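Local coordinates for protein glutamine synthetase (Streptomyces coelicolor, PDB 4BAX) that belongs to the glutamine synthetase family, assembling from ten subunits that each combine a small beta-Grasp domain with a catalytic domain, at residues A[35-40]-A[73-78]; A[5-10]-A[200-205]; A[132-137]-A[176-181]; A[223-228]-A[276-281]; A[235-240]-A[336-341]. One frame throughout, in Å; residues are numbered along the deposited sequence.

In the fold
Contact 1 and contact 2 share the five-stranded beta-Grasp sheet, where strands 3-11 and 75-82 run side by side; their centres lie about 12 Å apart, and along the chain contact 1 is nested inside the loop that contact 2 closes. Helix 190-210 of contact 2 directly follows strand 180-188, reached by contact 3; contact 3 too is nested within that long loop. Contacts 3 and 4 touch, with centres about 13 Å apart, on the side of the chain's centre opposite contact 1. Contact 5 lies about 32 Å from contact 4, centre to centre, and their segments alternate in sequence. Contact 2 alone of the five ties the N-terminal sheet to helix 190-210.

Contact 1: residues A[35-40]-A[73-78]; sequences DALPVW and EDILVL
Leu37 and Val77 are the nearest pair of backbones, with 8.7 Å between Leu37 CA and Val77 CA, a separation too wide for main-chain bonding but well suited to side chains meeting halfway. The loop 35-40 therefore rests on strand 75-78 through one leucine, whose two methyl groups are divided between two residues of the strand. Leu37 CD1 meets Val77 CG1 at 3.9 Å, and Leu37 CD2 meets Ile75 CD1 at 4.1 Å. Both encounters are tip to tip and purely apolar. Ile75 and Val77 are two residues apart on an extended strand, so their CB atoms point to the same side, toward the loop; a forked leucine fits such a pair, giving one branch to each. In Ile75, CG1 sits between the backbone N and the carbonyl carbon (chi1 53°), which projects CD1 into the path of the leucine. Val77 offers CG1, the branch anti to its backbone N (chi1 -163°). The beta-branched residues are at home in an extended chain and present a compact hydrocarbon surface. Just beyond the leucine, Pro38 O is hydrogen-bonded to Tyr8 OH, so the loop is also tied to strand 3-11. Pro61 of strand 56-66 packs against both Leu37 and Val77, while Leu76 and Leu78, on the other side of the strand, pack against helix 190-210.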
# COMPACT_ATOMS: atom_id res chain seq x y z
N ASP A 35 19.45 -48.38 18.60
CA ASP A 35 20.76 -49.00 18.86
C ASP A 35 21.66 -48.96 17.63
O ASP A 35 22.88 -48.93 17.76
CB ASP A 35 20.57 -50.45 19.33
CG ASP A 35 19.82 -50.56 20.64
OD1 ASP A 35 19.59 -49.52 21.29
OD2 ASP A 35 19.45 -51.70 21.02
N ALA A 36 21.05 -48.98 16.45
CA ALA A 36 21.81 -48.91 15.21
C ALA A 36 22.09 -47.46 14.83
O ALA A 36 22.90 -47.18 13.93
CB ALA A 36 21.08 -49.63 14.08
N LEU A 37 21.49 -46.52 15.55
CA LEU A 37 21.69 -45.13 15.21
C LEU A 37 22.99 -44.60 15.77
O LEU A 37 23.25 -44.71 16.97
CB LEU A 37 20.53 -44.27 15.70
CG LEU A 37 19.22 -44.50 14.97
CD1 LEU A 37 18.11 -43.83 15.74
CD2 LEU A 37 19.33 -43.94 13.54
N PRO A 38 23.79 -44.00 14.89
CA PRO A 38 25.10 -43.51 15.30
C PRO A 38 24.97 -42.36 16.31
O PRO A 38 24.04 -41.54 16.21
CB PRO A 38 25.73 -43.01 13.99
CG PRO A 38 24.60 -42.91 13.00
CD PRO A 38 23.57 -43.91 13.44
N VAL A 39 25.90 -42.30 17.27
CA VAL A 39 26.04 -41.13 18.12
C VAL A 39 26.69 -40.07 17.28
O VAL A 39 27.34 -40.40 16.28
CB VAL A 39 26.83 -41.39 19.43
CG1 VAL A 39 26.44 -42.73 20.05
CG2 VAL A 39 28.34 -41.32 19.16
N TRP A 40 26.47 -38.82 17.65
CA TRP A 40 26.96 -37.71 16.84
C TRP A 40 27.51 -36.60 17.73
O TRP A 40 27.54 -36.71 18.95
CB TRP A 40 25.82 -37.19 15.97
CG TRP A 40 26.25 -36.52 14.71
CD1 TRP A 40 27.53 -36.42 14.22
CD2 TRP A 40 25.41 -35.88 13.75
NE1 TRP A 40 27.53 -35.74 13.02
CE2 TRP A 40 26.24 -35.40 12.71
CE3 TRP A 40 24.03 -35.66 13.67
CZ2 TRP A 40 25.73 -34.71 11.61
CZ3 TRP A 40 23.54 -34.97 12.58
CH2 TRP A 40 24.38 -34.51 11.56
N GLU A 73 10.59 -42.69 4.88
CA GLU A 73 11.37 -43.51 5.79
C GLU A 73 12.18 -42.64 6.76
O GLU A 73 12.95 -43.11 7.61
CB GLU A 73 12.29 -44.45 4.99
CG GLU A 73 12.05 -45.95 5.19
CD GLU A 73 10.57 -46.35 5.21
OE1 GLU A 73 9.89 -46.18 4.16
OE2 GLU A 73 10.07 -46.82 6.27
N ASP A 74 11.94 -41.34 6.67
CA ASP A 74 12.69 -40.38 7.46
C ASP A 74 12.25 -40.34 8.93
O ASP A 74 11.10 -40.66 9.26
CB ASP A 74 12.54 -39.01 6.82
CG ASP A 74 13.07 -38.99 5.39
OD1 ASP A 74 13.91 -39.85 5.04
OD2 ASP A 74 12.66 -38.10 4.63
N ILE A 75 13.19 -40.02 9.82
CA ILE A 75 12.93 -40.12 11.26
C ILE A 75 13.45 -38.94 12.08
O ILE A 75 14.38 -38.23 11.66
CB ILE A 75 13.52 -41.43 11.85
CG1 ILE A 75 15.00 -41.53 11.48
CG2 ILE A 75 12.74 -42.66 11.38
CD1 ILE A 75 15.87 -42.01 12.60
N LEU A 76 12.89 -38.77 13.27
CA LEU A 76 13.39 -37.79 14.24
C LEU A 76 14.15 -38.53 15.32
O LEU A 76 13.71 -39.58 15.80
CB LEU A 76 12.25 -37.01 14.86
CG LEU A 76 11.28 -36.45 13.83
CD1 LEU A 76 10.05 -35.95 14.57
CD2 LEU A 76 11.95 -35.36 12.98
N VAL A 77 15.32 -38.01 15.68
CA VAL A 77 16.12 -38.64 16.70
C VAL A 77 16.39 -37.66 17.84
O VAL A 77 17.20 -36.74 17.71
CB VAL A 77 17.48 -39.14 16.15
CG1 VAL A 77 18.10 -40.13 17.10
CG2 VAL A 77 17.31 -39.78 14.80
N LEU A 78 15.71 -37.87 18.97
CA LEU A 78 15.96 -37.06 20.15
C LEU A 78 17.18 -37.59 20.90
O LEU A 78 17.24 -38.77 21.21
CB LEU A 78 14.73 -37.06 21.07
CG LEU A 78 14.86 -36.25 22.36
CD1 LEU A 78 14.96 -34.75 22.09
CD2 LEU A 78 13.70 -36.57 23.29

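Contact 2: residues A[5-10]-A[200-205]; sequences KAEYIW and ARWLLY
Ile9 and Trp202 meet where a strand of the beta-Grasp sheet faces helix 190-210 of the catalytic domain, a buried sheet-on-helix interface. From Ile9 CB the side chain divides. The CG2 branch, anti to the backbone N, reaches the five-membered part of the indole and lies 3.9 Å from Trp202 CD1. The other branch passes over the ring, with Ile9 CG1 4.0 Å from Trp202 NE1, and ends with Ile9 CD1 at 3.6 Å from Trp202 CD2. That methyl is the partner in a CH-pi interaction: Ile9 CD1 stands 3.8 Å from the centroid of the Trp202 six-membered ring and 18° off its normal. A branched aliphatic chain suits this place because it spreads two methyls over a broad flat surface, and the tryptophan is long enough to bridge the gap from the helix. Its CG is anti to the backbone N (chi1 -177°), which carries the indole from the helix toward the strand. Val144 of a second subunit also packs on Trp202, so the indole also lies at a subunit boundary. The carboxylate of Glu7 is held by Ser22, Thr24 and Arg70, which satisfy a buried acid, and its plane is 40° from that of the indole. Glu7 lies obliquely to the ring, with Glu7 CG 3.9 Å and Glu7 OE2 4.0 Å from Trp202 CZ2.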
# COMPACT_ATOMS: atom_id res chain seq x y z
N LYS A 5 16.73 -39.88 5.90
CA LYS A 5 17.08 -38.71 6.67
C LYS A 5 16.74 -38.91 8.14
O LYS A 5 15.66 -39.44 8.48
CB LYS A 5 16.34 -37.50 6.12
CG LYS A 5 16.80 -37.12 4.72
CD LYS A 5 16.09 -35.86 4.27
CE LYS A 5 14.89 -36.14 3.41
NZ LYS A 5 15.30 -36.06 2.00
N ALA A 6 17.67 -38.51 9.01
CA ALA A 6 17.47 -38.55 10.45
C ALA A 6 17.66 -37.15 11.03
O ALA A 6 18.72 -36.53 10.88
CB ALA A 6 18.43 -39.53 11.09
N GLU A 7 16.63 -36.64 11.71
CA GLU A 7 16.73 -35.32 12.33
C GLU A 7 17.10 -35.45 13.80
O GLU A 7 16.30 -35.89 14.63
CB GLU A 7 15.41 -34.57 12.20
CG GLU A 7 15.49 -33.08 12.55
CD GLU A 7 16.17 -32.21 11.49
OE1 GLU A 7 16.53 -32.73 10.41
OE2 GLU A 7 16.37 -31.01 11.74
N TYR A 8 18.33 -35.03 14.11
CA TYR A 8 18.84 -35.13 15.47
C TYR A 8 18.45 -33.88 16.22
O TYR A 8 18.79 -32.77 15.81
CB TYR A 8 20.35 -35.29 15.47
CG TYR A 8 20.84 -36.70 15.26
CD1 TYR A 8 20.38 -37.48 14.19
CD2 TYR A 8 21.80 -37.27 16.09
CE1 TYR A 8 20.84 -38.77 13.98
CE2 TYR A 8 22.27 -38.58 15.89
CZ TYR A 8 21.79 -39.32 14.83
OH TYR A 8 22.27 -40.62 14.63
N ILE A 9 17.70 -34.08 17.29
CA ILE A 9 17.13 -33.00 18.07
C ILE A 9 17.71 -33.06 19.47
O ILE A 9 17.82 -34.15 20.05
CB ILE A 9 15.56 -33.11 18.10
CG1 ILE A 9 15.01 -32.89 16.68
CG2 ILE A 9 14.92 -32.13 19.06
CD1 ILE A 9 13.63 -33.55 16.38
N TRP A 10 18.10 -31.92 20.00
CA TRP A 10 18.58 -31.91 21.37
C TRP A 10 18.20 -30.62 22.07
O TRP A 10 17.66 -29.71 21.44
CB TRP A 10 20.09 -32.20 21.46
CG TRP A 10 21.00 -31.07 21.02
CD1 TRP A 10 21.62 -30.16 21.83
CD2 TRP A 10 21.41 -30.76 19.68
NE1 TRP A 10 22.38 -29.29 21.08
CE2 TRP A 10 22.27 -29.63 19.76
CE3 TRP A 10 21.12 -31.30 18.42
CZ2 TRP A 10 22.86 -29.06 18.63
CZ3 TRP A 10 21.71 -30.72 17.29
CH2 TRP A 10 22.56 -29.61 17.41
N ALA A 200 7.20 -33.16 20.66
CA ALA A 200 5.96 -32.50 20.32
C ALA A 200 6.14 -30.96 20.28
O ALA A 200 5.56 -30.28 19.41
CB ALA A 200 4.83 -32.92 21.29
N ARG A 201 6.96 -30.41 21.19
CA ARG A 201 7.30 -28.99 21.15
C ARG A 201 8.06 -28.68 19.87
O ARG A 201 7.78 -27.70 19.17
CB ARG A 201 8.16 -28.58 22.35
CG ARG A 201 7.38 -28.29 23.64
CD ARG A 201 8.24 -28.58 24.88
NE ARG A 201 7.59 -28.19 26.13
CZ ARG A 201 8.21 -27.68 27.20
NH1 ARG A 201 9.53 -27.48 27.21
NH2 ARG A 201 7.50 -27.36 28.29
N TRP A 202 9.02 -29.54 19.57
CA TRP A 202 9.83 -29.31 18.40
C TRP A 202 8.91 -29.33 17.17
O TRP A 202 9.07 -28.52 16.25
CB TRP A 202 10.97 -30.35 18.29
CG TRP A 202 11.86 -30.09 17.11
CD1 TRP A 202 12.99 -29.30 17.10
CD2 TRP A 202 11.71 -30.58 15.76
NE1 TRP A 202 13.54 -29.28 15.83
CE2 TRP A 202 12.78 -30.06 14.99
CE3 TRP A 202 10.77 -31.40 15.12
CZ2 TRP A 202 12.94 -30.34 13.64
CZ3 TRP A 202 10.93 -31.67 13.78
CH2 TRP A 202 12.01 -31.15 13.05
N LEU A 203 7.93 -30.24 17.17
CA LEU A 203 6.99 -30.34 16.07
C LEU A 203 6.08 -29.09 15.95
O LEU A 203 5.69 -28.71 14.84
CB LEU A 203 6.15 -31.60 16.21
CG LEU A 203 6.82 -32.91 15.78
CD1 LEU A 203 5.94 -34.09 16.21
CD2 LEU A 203 7.06 -32.95 14.28
N LEU A 204 5.74 -28.48 17.08
CA LEU A 204 4.90 -27.28 17.04
C LEU A 204 5.61 -26.09 16.38
O LEU A 204 5.10 -25.50 15.42
CB LEU A 204 4.41 -26.91 18.45
CG LEU A 204 3.57 -25.62 18.50
CD1 LEU A 204 2.18 -25.72 17.81
CD2 LEU A 204 3.44 -25.13 19.94
N TYR A 205 6.82 -25.81 16.85
CA TYR A 205 7.62 -24.71 16.32
C TYR A 205 7.86 -24.93 14.86
O TYR A 205 7.72 -24.04 14.03
CB TYR A 205 8.98 -24.68 16.99
CG TYR A 205 9.00 -24.37 18.46
CD1 TYR A 205 8.33 -23.27 18.99
CD2 TYR A 205 9.74 -25.17 19.32
CE1 TYR A 205 8.39 -23.00 20.36
CE2 TYR A 205 9.81 -24.91 20.67
CZ TYR A 205 9.14 -23.83 21.19
OH TYR A 205 9.23 -23.61 22.54

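Contact 3: residues A[132-137]-A[176-181]; sequences GFPAAQ and VMPGQW
The flat carboxamide of Gln137 has a methyl of Val176 over one face: Val176 CG1 is 3.5 Å from Gln137 NE2 and 3.7 Å from Gln137 CD. At the oxygen end, Gln137 OE1 comes within 3.7 Å of both Met177 CA and Met177 CB. Neither is a hydrogen bond; OE1 finds its polar partner in the backbone N of Asn227, which should fix which end of the amide is oxygen and limit its rotation. The glutamine chain is extended beyond CG (chi2 168°), and this length carries the amide across Val176 at about a right angle and as far as Met177. Valine suits the amide face because its methyl is compact and makes no polar demand. A second touch joins two proline rings set at about a right angle, Pro134 CG resting 3.9 Å from Pro178 CG; such rings bring rigid, apolar surfaces to a meeting of loops. Phe133, just before Pro134, packs on Pro134 of a neighbouring subunit. Residues 177-180 form a type II beta turn, closed by Gln180 N to Met177 O at 2.9 Å. Proline is second and Gly179, whose positive phi (76°) suits glycine, third: the classic Pro-Gly pair, leading into strand 180-188 of the catalytic domain.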
# COMPACT_ATOMS: atom_id res chain seq x y z
N GLY A 132 -3.34 -2.72 19.60
CA GLY A 132 -4.51 -2.74 20.45
C GLY A 132 -4.87 -4.05 21.14
O GLY A 132 -4.10 -5.01 21.22
N PHE A 133 -6.10 -4.10 21.61
CA PHE A 133 -6.55 -5.26 22.33
C PHE A 133 -7.83 -5.80 21.71
O PHE A 133 -8.64 -5.04 21.17
CB PHE A 133 -6.85 -4.84 23.76
CG PHE A 133 -5.61 -4.55 24.56
CD1 PHE A 133 -4.83 -5.60 25.06
CD2 PHE A 133 -5.19 -3.24 24.77
CE1 PHE A 133 -3.68 -5.33 25.78
CE2 PHE A 133 -4.04 -2.97 25.50
CZ PHE A 133 -3.28 -4.01 26.00
N PRO A 134 -8.00 -7.12 21.78
CA PRO A 134 -9.25 -7.70 21.31
C PRO A 134 -10.27 -7.60 22.44
O PRO A 134 -9.92 -7.11 23.52
CB PRO A 134 -8.89 -9.17 21.06
CG PRO A 134 -7.75 -9.44 22.01
CD PRO A 134 -6.98 -8.15 22.10
N ALA A 135 -11.49 -8.09 22.22
CA ALA A 135 -12.49 -8.07 23.27
C ALA A 135 -11.97 -8.93 24.43
O ALA A 135 -11.10 -9.80 24.25
CB ALA A 135 -13.79 -8.62 22.75
N ALA A 136 -12.51 -8.67 25.62
CA ALA A 136 -12.04 -9.33 26.83
C ALA A 136 -12.35 -10.81 26.75
O ALA A 136 -13.17 -11.25 25.94
CB ALA A 136 -12.70 -8.72 28.07
N GLN A 137 -11.69 -11.58 27.59
CA GLN A 137 -11.77 -13.03 27.54
C GLN A 137 -13.18 -13.51 27.89
O GLN A 137 -13.92 -12.79 28.60
CB GLN A 137 -10.72 -13.66 28.45
CG GLN A 137 -9.32 -13.45 27.90
CD GLN A 137 -8.26 -13.80 28.90
OE1 GLN A 137 -7.08 -13.97 28.55
NE2 GLN A 137 -8.65 -13.92 30.17
N VAL A 176 -8.20 -19.99 26.97
CA VAL A 176 -8.91 -18.78 27.38
C VAL A 176 -8.45 -17.49 26.66
O VAL A 176 -9.27 -16.66 26.27
CB VAL A 176 -8.82 -18.58 28.92
CG1 VAL A 176 -9.44 -17.23 29.34
CG2 VAL A 176 -9.49 -19.75 29.65
N MET A 177 -7.15 -17.35 26.47
CA MET A 177 -6.59 -16.24 25.71
C MET A 177 -6.67 -16.48 24.20
O MET A 177 -6.47 -17.60 23.73
CB MET A 177 -5.14 -16.00 26.13
CG MET A 177 -4.59 -14.67 25.63
SD MET A 177 -2.83 -14.48 25.98
CE MET A 177 -2.30 -13.53 24.57
N PRO A 178 -6.96 -15.43 23.43
CA PRO A 178 -7.00 -15.60 21.98
C PRO A 178 -5.65 -16.02 21.39
O PRO A 178 -4.63 -15.40 21.70
CB PRO A 178 -7.38 -14.20 21.47
CG PRO A 178 -7.17 -13.28 22.61
CD PRO A 178 -7.41 -14.08 23.84
N GLY A 179 -5.68 -17.04 20.53
CA GLY A 179 -4.48 -17.60 19.97
C GLY A 179 -3.73 -18.49 20.94
O GLY A 179 -2.60 -18.89 20.65
N GLN A 180 -4.37 -18.80 22.07
CA GLN A 180 -3.78 -19.70 23.06
C GLN A 180 -4.43 -21.06 22.95
O GLN A 180 -5.66 -21.18 22.84
CB GLN A 180 -3.97 -19.14 24.47
CG GLN A 180 -2.98 -19.67 25.52
CD GLN A 180 -3.11 -18.96 26.86
OE1 GLN A 180 -4.12 -19.10 27.56
NE2 GLN A 180 -2.08 -18.20 27.22
N TRP A 181 -3.57 -22.08 23.00
CA TRP A 181 -3.99 -23.44 22.75
C TRP A 181 -3.34 -24.41 23.73
O TRP A 181 -2.36 -24.06 24.42
CB TRP A 181 -3.64 -23.85 21.32
CG TRP A 181 -4.38 -23.11 20.26
CD1 TRP A 181 -4.05 -21.90 19.72
CD2 TRP A 181 -5.59 -23.51 19.61
NE1 TRP A 181 -4.97 -21.53 18.77
CE2 TRP A 181 -5.92 -22.51 18.68
CE3 TRP A 181 -6.42 -24.63 19.71
CZ2 TRP A 181 -7.05 -22.59 17.86
CZ3 TRP A 181 -7.54 -24.71 18.89
CH2 TRP A 181 -7.84 -23.69 17.98

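Contact 4: residues A[223-228]-A[276-281]; sequences KGDWNG and TGLHET
Asp225 and His279 meet at about a right angle, the carboxylate plane turned 81° from the imidazole plane. The oxygen Asp225 OD1 comes to the ring at its edge, in plane. As modelled, it faces His279 CE1, between the two ring nitrogens; the 3.0 Å from Asp225 OD1 to His279 CE1 is doubtfully short, and the ring could be turned over. The histidine CB points toward the loop 223-228, with CG anti to its carbonyl carbon (chi1 -58°), which extends the ring across to the aspartate. Leu278 adds a marginal touch, its CD1 4.4 Å from Asp225 OD1. Beside this pair, Trp226 starts its side chain away from 276-281, and its ring meets Phe128 edge-to-face. Polar residues fit a surface position between two irregular loops of the catalytic domain, where solvent can share in satisfying them. Neither a hydrogen bond nor a salt bridge joins the loops in the model, so two polar groups simply meet at an exposed surface and any attraction between them remains uncertain.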
# COMPACT_ATOMS: atom_id res chain seq x y z
N LYS A 223 0.86 -8.99 29.50
CA LYS A 223 0.68 -8.60 30.89
C LYS A 223 -0.77 -8.19 31.18
O LYS A 223 -1.50 -7.75 30.28
CB LYS A 223 1.65 -7.51 31.33
CG LYS A 223 1.14 -6.10 31.03
CD LYS A 223 2.24 -5.12 30.60
CE LYS A 223 1.63 -3.77 30.16
NZ LYS A 223 2.67 -2.73 29.92
N GLY A 224 -1.21 -8.38 32.41
CA GLY A 224 -2.57 -8.03 32.77
C GLY A 224 -3.49 -9.19 33.06
O GLY A 224 -3.06 -10.25 33.53
N ASP A 225 -4.76 -9.02 32.72
CA ASP A 225 -5.75 -10.03 33.06
C ASP A 225 -5.81 -11.12 32.01
O ASP A 225 -6.60 -12.06 32.12
CB ASP A 225 -7.12 -9.37 33.22
CG ASP A 225 -7.24 -8.62 34.53
OD1 ASP A 225 -6.54 -9.00 35.50
OD2 ASP A 225 -8.07 -7.69 34.60
N TRP A 226 -5.00 -10.97 30.96
CA TRP A 226 -4.87 -12.00 29.94
C TRP A 226 -4.24 -13.27 30.52
O TRP A 226 -3.29 -13.22 31.29
CB TRP A 226 -4.10 -11.46 28.73
CG TRP A 226 -4.72 -10.19 28.21
CD1 TRP A 226 -4.35 -8.91 28.50
CD2 TRP A 226 -5.85 -10.10 27.34
NE1 TRP A 226 -5.19 -8.02 27.86
CE2 TRP A 226 -6.11 -8.73 27.14
CE3 TRP A 226 -6.66 -11.04 26.72
CZ2 TRP A 226 -7.15 -8.29 26.33
CZ3 TRP A 226 -7.69 -10.59 25.92
CH2 TRP A 226 -7.93 -9.23 25.73
N ASN A 227 -4.78 -14.41 30.12
CA ASN A 227 -4.40 -15.68 30.71
C ASN A 227 -2.95 -16.09 30.50
O ASN A 227 -2.40 -15.97 29.40
CB ASN A 227 -5.33 -16.80 30.23
CG ASN A 227 -6.29 -17.25 31.31
OD1 ASN A 227 -6.85 -16.44 32.06
ND2 ASN A 227 -6.51 -18.56 31.38
N GLY A 228 -2.37 -16.64 31.55
CA GLY A 228 -1.04 -17.22 31.47
C GLY A 228 -1.03 -18.58 30.78
O GLY A 228 -2.08 -19.20 30.59
N THR A 276 0.09 -15.32 40.26
CA THR A 276 -0.21 -14.15 41.05
C THR A 276 -1.36 -14.64 41.91
O THR A 276 -1.94 -15.70 41.63
CB THR A 276 -0.71 -13.00 40.15
OG1 THR A 276 -1.81 -13.45 39.35
CG2 THR A 276 0.39 -12.51 39.22
N GLY A 277 -1.68 -13.92 42.98
CA GLY A 277 -2.78 -14.36 43.82
C GLY A 277 -4.10 -14.36 43.07
O GLY A 277 -4.82 -15.36 43.08
N LEU A 278 -4.38 -13.27 42.37
CA LEU A 278 -5.74 -12.93 41.92
C LEU A 278 -6.42 -13.96 40.99
O LEU A 278 -7.55 -14.38 41.26
CB LEU A 278 -5.71 -11.57 41.23
CG LEU A 278 -4.40 -11.35 40.45
CD1 LEU A 278 -4.63 -10.98 38.98
CD2 LEU A 278 -3.54 -10.28 41.13
N HIS A 279 -5.75 -14.35 39.91
CA HIS A 279 -6.31 -15.37 39.03
C HIS A 279 -5.56 -16.67 39.17
O HIS A 279 -4.88 -16.90 40.18
CB HIS A 279 -6.30 -14.94 37.57
CG HIS A 279 -7.06 -13.68 37.34
ND1 HIS A 279 -6.50 -12.55 36.78
CD2 HIS A 279 -8.33 -13.33 37.68
CE1 HIS A 279 -7.39 -11.58 36.75
NE2 HIS A 279 -8.51 -12.03 37.29
N GLU A 280 -5.69 -17.52 38.16
CA GLU A 280 -4.96 -18.78 38.17
C GLU A 280 -3.44 -18.61 38.24
O GLU A 280 -2.83 -17.80 37.54
CB GLU A 280 -5.36 -19.62 36.94
CG GLU A 280 -6.85 -19.76 36.78
CD GLU A 280 -7.41 -20.78 37.73
OE1 GLU A 280 -6.59 -21.47 38.38
OE2 GLU A 280 -8.65 -20.90 37.83
N THR A 281 -2.86 -19.40 39.14
CA THR A 281 -3.64 -20.32 39.97
C THR A 281 -3.62 -19.76 41.40
O THR A 281 -4.51 -19.00 41.79
CB THR A 281 -3.06 -21.77 39.95
OG1 THR A 281 -2.54 -22.08 38.65
CG2 THR A 281 -4.13 -22.77 40.28

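Contact 5: residues A[235-240]-A[336-341]; sequences FSTKAM and TALEKA
Leu338 of helix 323-341 touches the segment 235-240 with one methyl. Leu338 CD1 lies 3.9 Å from Thr237 OG1 and 4.0 Å from Thr237 CG2, a tip-to-tip meeting, and is 4.1 Å from Met240 SD, whose side chain runs across the leucine at about a right angle. Leucine offers this buried spot a compact hydrocarbon end, methionine a flexible apolar thioether: chi1 and the extended chi2 (167°) place Met240 SD against the leucine methyl, while chi3 turns only the terminal CE. Both branches of Thr237 touch Leu338 CD1, and OG1 in addition accepts from Met240 N. With chi1 59°, OG1 stands between the backbone N and the carbonyl carbon and takes that bond over 3.2 Å from Met240 N to Thr237 OG1, the angle at the hydrogen being 157°. The amide is one of those in the first turn, which lack a backbone carbonyl partner within the helix. Further out, Thr249 of helix 244-253 also meets Leu338, while Ala246 and Ala250 of the same helix receive Met240. Phe235 precedes this on strand 231-236 and packs against Cys334. The arrangement is a threonine N-cap, where strand 231-236 of the larger sheet passes into helix 238-242 against helix 323-341.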
# COMPACT_ATOMS: atom_id res chain seq x y z
N PHE A 235 -0.34 -36.72 37.87
CA PHE A 235 0.56 -37.70 38.43
C PHE A 235 -0.11 -38.74 39.31
O PHE A 235 -0.98 -38.41 40.12
CB PHE A 235 1.65 -36.99 39.22
CG PHE A 235 2.40 -37.88 40.14
CD1 PHE A 235 3.35 -38.76 39.65
CD2 PHE A 235 2.14 -37.85 41.50
CE1 PHE A 235 4.05 -39.58 40.51
CE2 PHE A 235 2.83 -38.68 42.37
CZ PHE A 235 3.79 -39.54 41.87
N SER A 236 0.33 -39.99 39.17
CA SER A 236 -0.15 -41.08 40.02
C SER A 236 0.90 -42.19 40.10
O SER A 236 1.77 -42.32 39.24
CB SER A 236 -1.50 -41.65 39.54
OG SER A 236 -1.37 -42.51 38.40
N THR A 237 0.75 -43.01 41.14
CA THR A 237 1.54 -44.21 41.32
C THR A 237 0.50 -45.31 41.39
O THR A 237 -0.69 -45.01 41.44
CB THR A 237 2.33 -44.19 42.64
OG1 THR A 237 1.41 -44.06 43.74
CG2 THR A 237 3.38 -43.06 42.65
N LYS A 238 0.94 -46.57 41.41
CA LYS A 238 0.02 -47.71 41.44
C LYS A 238 -0.87 -47.60 42.69
O LYS A 238 -2.09 -47.81 42.61
CB LYS A 238 0.80 -49.02 41.45
CG LYS A 238 -0.05 -50.28 41.28
CD LYS A 238 0.80 -51.56 41.44
CE LYS A 238 1.45 -51.66 42.83
NZ LYS A 238 0.50 -51.97 43.96
N ALA A 239 -0.25 -47.23 43.81
CA ALA A 239 -0.96 -47.03 45.07
C ALA A 239 -2.00 -45.91 45.00
O ALA A 239 -3.12 -46.04 45.51
CB ALA A 239 0.03 -46.75 46.20
N MET A 240 -1.65 -44.82 44.33
CA MET A 240 -2.58 -43.71 44.17
C MET A 240 -3.78 -44.11 43.30
O MET A 240 -4.92 -43.72 43.55
CB MET A 240 -1.86 -42.50 43.59
CG MET A 240 -0.89 -41.89 44.59
SD MET A 240 0.24 -40.71 43.82
CE MET A 240 -0.89 -39.32 43.56
N THR A 336 9.08 -40.68 47.42
CA THR A 336 9.86 -40.81 48.64
C THR A 336 8.93 -40.77 49.85
O THR A 336 9.02 -41.62 50.74
CB THR A 336 10.90 -39.69 48.76
OG1 THR A 336 11.96 -39.93 47.82
CG2 THR A 336 11.47 -39.63 50.16
N ALA A 337 8.01 -39.82 49.85
CA ALA A 337 7.08 -39.71 50.95
C ALA A 337 6.18 -40.93 51.02
O ALA A 337 5.89 -41.41 52.12
CB ALA A 337 6.27 -38.44 50.83
N LEU A 338 5.79 -41.48 49.87
CA LEU A 338 4.94 -42.69 49.82
C LEU A 338 5.68 -43.93 50.31
O LEU A 338 5.10 -44.83 50.93
CB LEU A 338 4.35 -42.90 48.42
CG LEU A 338 3.33 -41.86 47.95
CD1 LEU A 338 3.17 -41.85 46.43
CD2 LEU A 338 2.00 -42.11 48.65
N GLU A 339 6.97 -43.96 50.04
CA GLU A 339 7.81 -45.04 50.50
C GLU A 339 7.85 -45.03 52.03
O GLU A 339 7.62 -46.07 52.67
CB GLU A 339 9.23 -44.92 49.92
CG GLU A 339 10.04 -46.21 49.89
CD GLU A 339 11.31 -46.10 49.06
OE1 GLU A 339 12.24 -45.40 49.52
OE2 GLU A 339 11.40 -46.71 47.97
N LYS A 340 8.04 -43.85 52.61
CA LYS A 340 8.07 -43.71 54.05
C LYS A 340 6.74 -44.11 54.66
O LYS A 340 6.72 -44.81 55.68
CB LYS A 340 8.40 -42.27 54.43
CG LYS A 340 9.81 -41.88 54.04
CD LYS A 340 10.12 -40.44 54.41
CE LYS A 340 11.56 -40.07 54.03
NZ LYS A 340 12.56 -40.79 54.88
N ALA A 341 5.65 -43.74 54.01
CA ALA A 341 4.31 -44.05 54.50
C ALA A 341 3.92 -45.52 54.29
O ALA A 341 2.93 -45.99 54.84
CB ALA A 341 3.28 -43.13 53.84